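Local coordinates for sorting nexin-3 (Saccharomyces cerevisiae S288C, PDB 1OCU), which binds phosphatidylinositol 3-phosphate and keeps late Golgi membrane proteins in place by helping to retrieve them from the prevacuolar compartment, at residues 44-49 against 57-62; 61-66 against 75-80. All coordinates share one frame; numbering follows the deposited sequence.

Overall arrangement
Contacts 1 and 2 lie in the two neighbouring hairpins of one three-stranded antiparallel sheet. Strand 57-66 is the middle strand and takes part in both; Glu61 and Ile62 fall in both residue ranges, but of the two contacts they pack in contact 2. The centres are about 15 Å apart. The contacts meet where OD2 of Asp59 forms a salt bridge of 2.8 Å with NH2 of Arg79. Contact 1 lies nearer the bound phosphatidylinositol 3-phosphate analogue: the side chain of Phe57 is about 5 Å from it and about 3 Å from that of the lipid-binding Arg81. In contact 2 the side chain of Arg80 is about 9 Å from the ligand. Strand 75-81 ends at Arg81, and lipid-binding Ser83 follows in helix 82-89.

Contact 1: residues 44-49 against 57-62; sequences KTHIPN and FTDYEI
The His46 ring and the Phe57 ring meet obliquely, with centroids 5.1 Å apart and planes at 40°. CB of His46 sits over one face of the Phe57 ring, offset toward its rim. At the edge of the phenyl ring, CG of Pro48 lies 4.0 Å from CD2 of Phe57. The imidazole turns its own edge to Asp59. NE2 of His46 donates to OD2 of Asp59 at 2.9 Å, and the acceptor lies in the ring plane. The carboxylate is not coplanar with the ring: the two planes are 73° apart, and OD2 is met from above the carboxylate plane. A chi1 of 62° sets CG of Asp59 between its backbone N and carbonyl carbon, which brings the carboxylate across to the ring. OD2 also forms a salt bridge with Arg79, so one oxygen serves two donors. With an alanine in place of His46 the imidazole is gone, which would probably leave Asp59 OD2 without one of its two donors and CE1 of Phe57 without the CD2 that packs on it.

On the other face of the sheet, OG1 of Thr45 and OG1 of Thr58 share a hydrogen bond of 3.0 Å. The backbones are joined antiparallel. Lys44 and Asp59 form one hydrogen-bonded pair, and His46 and Phe57 form the next. The bond from His46 N to Phe57 O is 2.8 Å long and nearly straight.

The contact is the end of the first beta hairpin of the PX domain, made by strands 36-46 and 57-66. Phe57 makes a cation-pi contact with the lipid-binding Arg81 of strand 75-81. Thr58 packs on Ile124 of helix 121-139 and on Phe119 in a loop.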
loop_
_atom_site.group_PDB
_atom_site.type_symbol
_atom_site.label_atom_id
_atom_site.label_comp_id
_atom_site.label_asym_id
_atom_site.label_seq_id
_atom_site.Cartn_x
_atom_site.Cartn_y
_atom_site.Cartn_z
ATOM N N LYS A 44 -13.404 0.760 3.398
ATOM C CA LYS A 44 -14.517 0.057 4.028
ATOM C C LYS A 44 -14.238 -0.153 5.510
ATOM O O LYS A 44 -13.121 -0.493 5.892
ATOM C CB LYS A 44 -14.748 -1.297 3.347
ATOM C CG LYS A 44 -15.281 -1.184 1.930
ATOM C CD LYS A 44 -15.544 -2.548 1.318
ATOM C CE LYS A 44 -16.138 -2.421 -0.080
ATOM N NZ LYS A 44 -16.250 -3.755 -0.737
ATOM N N THR A 45 -15.250 0.071 6.342
ATOM C CA THR A 45 -15.098 -0.106 7.781
ATOM C C THR A 45 -15.808 -1.391 8.199
ATOM O O THR A 45 -16.942 -1.641 7.801
ATOM C CB THR A 45 -15.648 1.102 8.532
ATOM O OG1 THR A 45 -14.841 2.242 8.219
ATOM C CG2 THR A 45 -15.617 0.864 10.040
ATOM N N HIS A 46 -15.130 -2.202 9.006
ATOM C CA HIS A 46 -15.664 -3.497 9.409
ATOM C C HIS A 46 -15.867 -3.687 10.896
ATOM O O HIS A 46 -15.196 -3.072 11.716
ATOM C CB HIS A 46 -14.716 -4.611 8.944
ATOM C CG HIS A 46 -14.203 -4.434 7.552
ATOM N ND1 HIS A 46 -14.861 -4.927 6.447
ATOM C CD2 HIS A 46 -13.107 -3.793 7.082
ATOM C CE1 HIS A 46 -14.195 -4.596 5.355
ATOM N NE2 HIS A 46 -13.127 -3.906 5.713
ATOM N N ILE A 47 -16.789 -4.585 11.215
ATOM C CA ILE A 47 -17.091 -4.970 12.587
ATOM C C ILE A 47 -16.675 -6.449 12.634
ATOM O O ILE A 47 -17.466 -7.327 12.303
ATOM C CB ILE A 47 -18.600 -4.834 12.877
ATOM C CG1 ILE A 47 -19.012 -3.359 12.813
ATOM C CG2 ILE A 47 -18.926 -5.417 14.231
ATOM C CD1 ILE A 47 -18.429 -2.502 13.919
ATOM N N PRO A 48 -15.414 -6.731 13.027
ATOM C CA PRO A 48 -14.790 -8.062 13.141
ATOM C C PRO A 48 -15.689 -9.229 13.567
ATOM O O PRO A 48 -15.901 -10.165 12.799
ATOM C CB PRO A 48 -13.653 -7.824 14.129
ATOM C CG PRO A 48 -13.212 -6.449 13.775
ATOM C CD PRO A 48 -14.533 -5.705 13.618
ATOM N N ASN A 49 -16.202 -9.191 14.790
ATOM C CA ASN A 49 -17.065 -10.274 15.241
ATOM C C ASN A 49 -18.502 -10.083 14.742
ATOM O O ASN A 49 -19.364 -10.922 14.989
ATOM C CB ASN A 49 -17.040 -10.383 16.772
ATOM C CG ASN A 49 -17.527 -9.123 17.459
ATOM O OD1 ASN A 49 -18.648 -8.679 17.232
ATOM N ND2 ASN A 49 -16.683 -8.541 18.310
ATOM N N PHE A 57 -12.397 -1.557 12.506
ATOM C CA PHE A 57 -11.293 -0.986 11.746
ATOM C C PHE A 57 -11.624 -0.690 10.289
ATOM O O PHE A 57 -12.577 -1.228 9.730
ATOM C CB PHE A 57 -10.094 -1.944 11.796
ATOM C CG PHE A 57 -10.251 -3.167 10.919
ATOM C CD1 PHE A 57 -9.807 -3.154 9.598
ATOM C CD2 PHE A 57 -10.839 -4.328 11.417
ATOM C CE1 PHE A 57 -9.941 -4.278 8.785
ATOM C CE2 PHE A 57 -10.980 -5.463 10.614
ATOM C CZ PHE A 57 -10.531 -5.442 9.295
ATOM N N THR A 58 -10.811 0.166 9.680
ATOM C CA THR A 58 -10.983 0.529 8.282
ATOM C C THR A 58 -9.819 -0.011 7.441
ATOM O O THR A 58 -8.662 0.028 7.866
ATOM C CB THR A 58 -10.997 2.061 8.098
ATOM O OG1 THR A 58 -12.001 2.644 8.934
ATOM C CG2 THR A 58 -11.283 2.413 6.645
ATOM N N ASP A 59 -10.118 -0.530 6.259
ATOM C CA ASP A 59 -9.051 -0.982 5.382
ATOM C C ASP A 59 -9.305 -0.386 4.012
ATOM O O ASP A 59 -10.403 0.090 3.731
ATOM C CB ASP A 59 -8.929 -2.518 5.345
ATOM C CG ASP A 59 -10.152 -3.212 4.804
ATOM O OD1 ASP A 59 -10.204 -4.450 4.937
ATOM O OD2 ASP A 59 -11.053 -2.555 4.242
ATOM N N TYR A 60 -8.282 -0.388 3.169
ATOM C CA TYR A 60 -8.404 0.202 1.846
ATOM C C TYR A 60 -7.982 -0.784 0.779
ATOM O O TYR A 60 -7.186 -1.697 1.037
ATOM C CB TYR A 60 -7.523 1.454 1.758
ATOM C CG TYR A 60 -7.732 2.420 2.898
ATOM C CD1 TYR A 60 -7.321 2.099 4.190
ATOM C CD2 TYR A 60 -8.405 3.623 2.699
ATOM C CE1 TYR A 60 -7.583 2.946 5.262
ATOM C CE2 TYR A 60 -8.676 4.483 3.761
ATOM C CZ TYR A 60 -8.268 4.136 5.043
ATOM O OH TYR A 60 -8.574 4.961 6.104
ATOM N N GLU A 61 -8.515 -0.612 -0.422
ATOM C CA GLU A 61 -8.139 -1.505 -1.500
ATOM C C GLU A 61 -7.020 -0.910 -2.333
ATOM O O GLU A 61 -7.076 0.259 -2.730
ATOM C CB GLU A 61 -9.318 -1.800 -2.423
ATOM C CG GLU A 61 -8.922 -2.703 -3.574
ATOM C CD GLU A 61 -10.014 -2.874 -4.596
ATOM O OE1 GLU A 61 -11.067 -3.457 -4.249
ATOM O OE2 GLU A 61 -9.815 -2.423 -5.748
ATOM N N ILE A 62 -5.995 -1.720 -2.571
ATOM C CA ILE A 62 -4.877 -1.313 -3.408
ATOM C C ILE A 62 -5.062 -2.108 -4.704
ATOM O O ILE A 62 -5.119 -3.341 -4.681
ATOM C CB ILE A 62 -3.493 -1.685 -2.788
ATOM C CG1 ILE A 62 -3.296 -0.992 -1.438
ATOM C CG2 ILE A 62 -2.357 -1.241 -3.719
ATOM C CD1 ILE A 62 -4.227 -1.482 -0.362
#

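Contact 2: residues 61-66 against 75-80; sequences EIICRT and VSKVRR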
loop_
_atom_site.group_PDB
_atom_site.type_symbol
_atom_site.label_atom_id
_atom_site.label_comp_id
_atom_site.label_asym_id
_atom_site.label_seq_id
_atom_site.Cartn_x
_atom_site.Cartn_y
_atom_site.Cartn_z
ATOM N N GLU A 61 -8.515 -0.612 -0.422
ATOM C CA GLU A 61 -8.139 -1.505 -1.500
ATOM C C GLU A 61 -7.020 -0.910 -2.333
ATOM O O GLU A 61 -7.076 0.259 -2.730
ATOM C CB GLU A 61 -9.318 -1.800 -2.423
ATOM C CG GLU A 61 -8.922 -2.703 -3.574
ATOM C CD GLU A 61 -10.014 -2.874 -4.596
ATOM O OE1 GLU A 61 -11.067 -3.457 -4.249
ATOM O OE2 GLU A 61 -9.815 -2.423 -5.748
ATOM N N ILE A 62 -5.995 -1.720 -2.571
ATOM C CA ILE A 62 -4.877 -1.313 -3.408
ATOM C C ILE A 62 -5.062 -2.108 -4.704
ATOM O O ILE A 62 -5.119 -3.341 -4.681
ATOM C CB ILE A 62 -3.493 -1.685 -2.788
ATOM C CG1 ILE A 62 -3.296 -0.992 -1.438
ATOM C CG2 ILE A 62 -2.357 -1.241 -3.719
ATOM C CD1 ILE A 62 -4.227 -1.482 -0.362
ATOM N N ILE A 63 -5.205 -1.408 -5.825
ATOM C CA ILE A 63 -5.345 -2.085 -7.105
ATOM C C ILE A 63 -4.140 -1.673 -7.941
ATOM O O ILE A 63 -3.783 -0.496 -8.008
ATOM C CB ILE A 63 -6.668 -1.728 -7.821
ATOM C CG1 ILE A 63 -6.789 -2.567 -9.095
ATOM C CG2 ILE A 63 -6.718 -0.248 -8.148
ATOM C CD1 ILE A 63 -8.196 -2.736 -9.593
ATOM N N CYS A 64 -3.503 -2.654 -8.566
ATOM C CA CYS A 64 -2.299 -2.398 -9.335
ATOM C C CYS A 64 -2.226 -3.192 -10.638
ATOM O O CYS A 64 -2.581 -4.375 -10.686
ATOM C CB CYS A 64 -1.095 -2.726 -8.447
ATOM S SG CYS A 64 0.543 -2.582 -9.190
ATOM N N ARG A 65 -1.776 -2.517 -11.692
ATOM C CA ARG A 65 -1.597 -3.120 -13.012
ATOM C C ARG A 65 -0.153 -2.868 -13.421
ATOM O O ARG A 65 0.306 -1.726 -13.428
ATOM C CB ARG A 65 -2.541 -2.493 -14.040
ATOM C CG ARG A 65 -3.983 -2.944 -13.907
ATOM C CD ARG A 65 -4.851 -2.469 -15.070
ATOM N NE ARG A 65 -6.194 -3.044 -14.987
ATOM C CZ ARG A 65 -7.023 -2.860 -13.962
ATOM N NH1 ARG A 65 -8.226 -3.422 -13.960
ATOM N NH2 ARG A 65 -6.651 -2.101 -12.939
ATOM N N THR A 66 0.562 -3.931 -13.768
ATOM C CA THR A 66 1.964 -3.796 -14.143
ATOM C C THR A 66 2.437 -4.929 -15.052
ATOM O O THR A 66 1.740 -5.925 -15.237
ATOM C CB THR A 66 2.845 -3.781 -12.878
ATOM O OG1 THR A 66 4.187 -3.420 -13.220
ATOM C CG2 THR A 66 2.838 -5.153 -12.215
ATOM N N VAL A 75 -2.652 -7.913 -12.890
ATOM C CA VAL A 75 -3.549 -7.173 -12.017
ATOM C C VAL A 75 -3.675 -7.750 -10.623
ATOM O O VAL A 75 -4.069 -8.902 -10.451
ATOM C CB VAL A 75 -4.974 -7.113 -12.605
ATOM C CG1 VAL A 75 -5.894 -6.332 -11.657
ATOM C CG2 VAL A 75 -4.945 -6.470 -13.988
ATOM N N SER A 76 -3.360 -6.943 -9.622
ATOM C CA SER A 76 -3.489 -7.398 -8.248
ATOM C C SER A 76 -4.419 -6.457 -7.486
ATOM O O SER A 76 -4.339 -5.236 -7.625
ATOM C CB SER A 76 -2.125 -7.443 -7.570
ATOM O OG SER A 76 -1.614 -6.133 -7.426
ATOM N N LYS A 77 -5.316 -7.036 -6.701
ATOM C CA LYS A 77 -6.247 -6.262 -5.889
ATOM C C LYS A 77 -6.223 -6.807 -4.470
ATOM O O LYS A 77 -6.615 -7.939 -4.226
ATOM C CB LYS A 77 -7.670 -6.346 -6.445
ATOM C CG LYS A 77 -7.892 -5.530 -7.705
ATOM C CD LYS A 77 -9.376 -5.437 -8.054
ATOM C CE LYS A 77 -9.930 -6.749 -8.588
ATOM N NZ LYS A 77 -9.340 -7.120 -9.914
ATOM N N VAL A 78 -5.740 -6.001 -3.537
ATOM C CA VAL A 78 -5.672 -6.423 -2.150
ATOM C C VAL A 78 -6.216 -5.315 -1.262
ATOM O O VAL A 78 -6.425 -4.190 -1.711
ATOM C CB VAL A 78 -4.221 -6.753 -1.741
ATOM C CG1 VAL A 78 -3.636 -7.789 -2.705
ATOM C CG2 VAL A 78 -3.369 -5.496 -1.746
ATOM N N ARG A 79 -6.469 -5.644 -0.005
ATOM C CA ARG A 79 -6.986 -4.671 0.934
ATOM C C ARG A 79 -5.978 -4.559 2.063
ATOM O O ARG A 79 -5.398 -5.560 2.492
ATOM C CB ARG A 79 -8.372 -5.099 1.449
ATOM C CG ARG A 79 -9.463 -5.162 0.348
ATOM C CD ARG A 79 -10.882 -5.163 0.942
ATOM N NE ARG A 79 -11.158 -3.892 1.605
ATOM C CZ ARG A 79 -11.593 -2.797 0.986
ATOM N NH1 ARG A 79 -11.830 -2.816 -0.318
ATOM N NH2 ARG A 79 -11.737 -1.663 1.668
ATOM N N ARG A 80 -5.754 -3.336 2.527
ATOM C CA ARG A 80 -4.787 -3.103 3.580
ATOM C C ARG A 80 -5.256 -2.076 4.605
ATOM O O ARG A 80 -5.949 -1.111 4.275
ATOM C CB ARG A 80 -3.459 -2.632 2.968
ATOM C CG ARG A 80 -2.780 -3.632 2.024
ATOM C CD ARG A 80 -2.097 -4.739 2.797
ATOM N NE ARG A 80 -1.247 -5.577 1.958
ATOM C CZ ARG A 80 -1.634 -6.688 1.334
ATOM N NH1 ARG A 80 -2.879 -7.121 1.444
ATOM N NH2 ARG A 80 -0.762 -7.371 0.600
HETATM O O HOH W 1 -11.632 -5.070 -2.432
#
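Ile62 faces Val78 and Cys64 faces Ser76 in the second beta hairpin of the PX-domain sheet, formed by strands 57-66 and 75-81. Both are antiparallel hydrogen-bonded pairs, and each has two backbone bonds. The shortest runs from Ile62 N to Val78 O, 2.7 Å. CA-H...O contacts supplement them, such as Lys77 CA to Ile62 O.

Apolar contacts lie on both faces. On the buried face, CB of Ile62 meets CG2 of Val78, and CD1 of Ile62 reaches CG of Arg80 at 3.5 Å, the Ile62 and Arg80 side chains at about a right angle. On the opposite face, Ile63 and Lys77 run side by side. Their packing is tight: CD1 of Ile63 is 3.3 Å from CD of Lys77. CG2 of Val75 lies along the aliphatic part of Arg65, 3.7 Å from its CG.

Several polar side chains find partners outside the two segments. Ser76 OG bonds to Ile155 O, and Arg80 NH2 to Ala157 O. Phe154 adds a cation-pi contact to Arg80. Arg79 forms a salt bridge with Asp59.

Glu61 and Arg79 make no direct salt bridge. With CG anti to the backbone N (chi1 178°), the chain of Glu61 extends alongside Lys77. CB of Glu61 is 3.4 Å from NH1 of Arg79. One water bridges the charges: it donates to Glu61 OE1 at 2.5 Å and accepts from Arg79 NH1 at 3.1 Å.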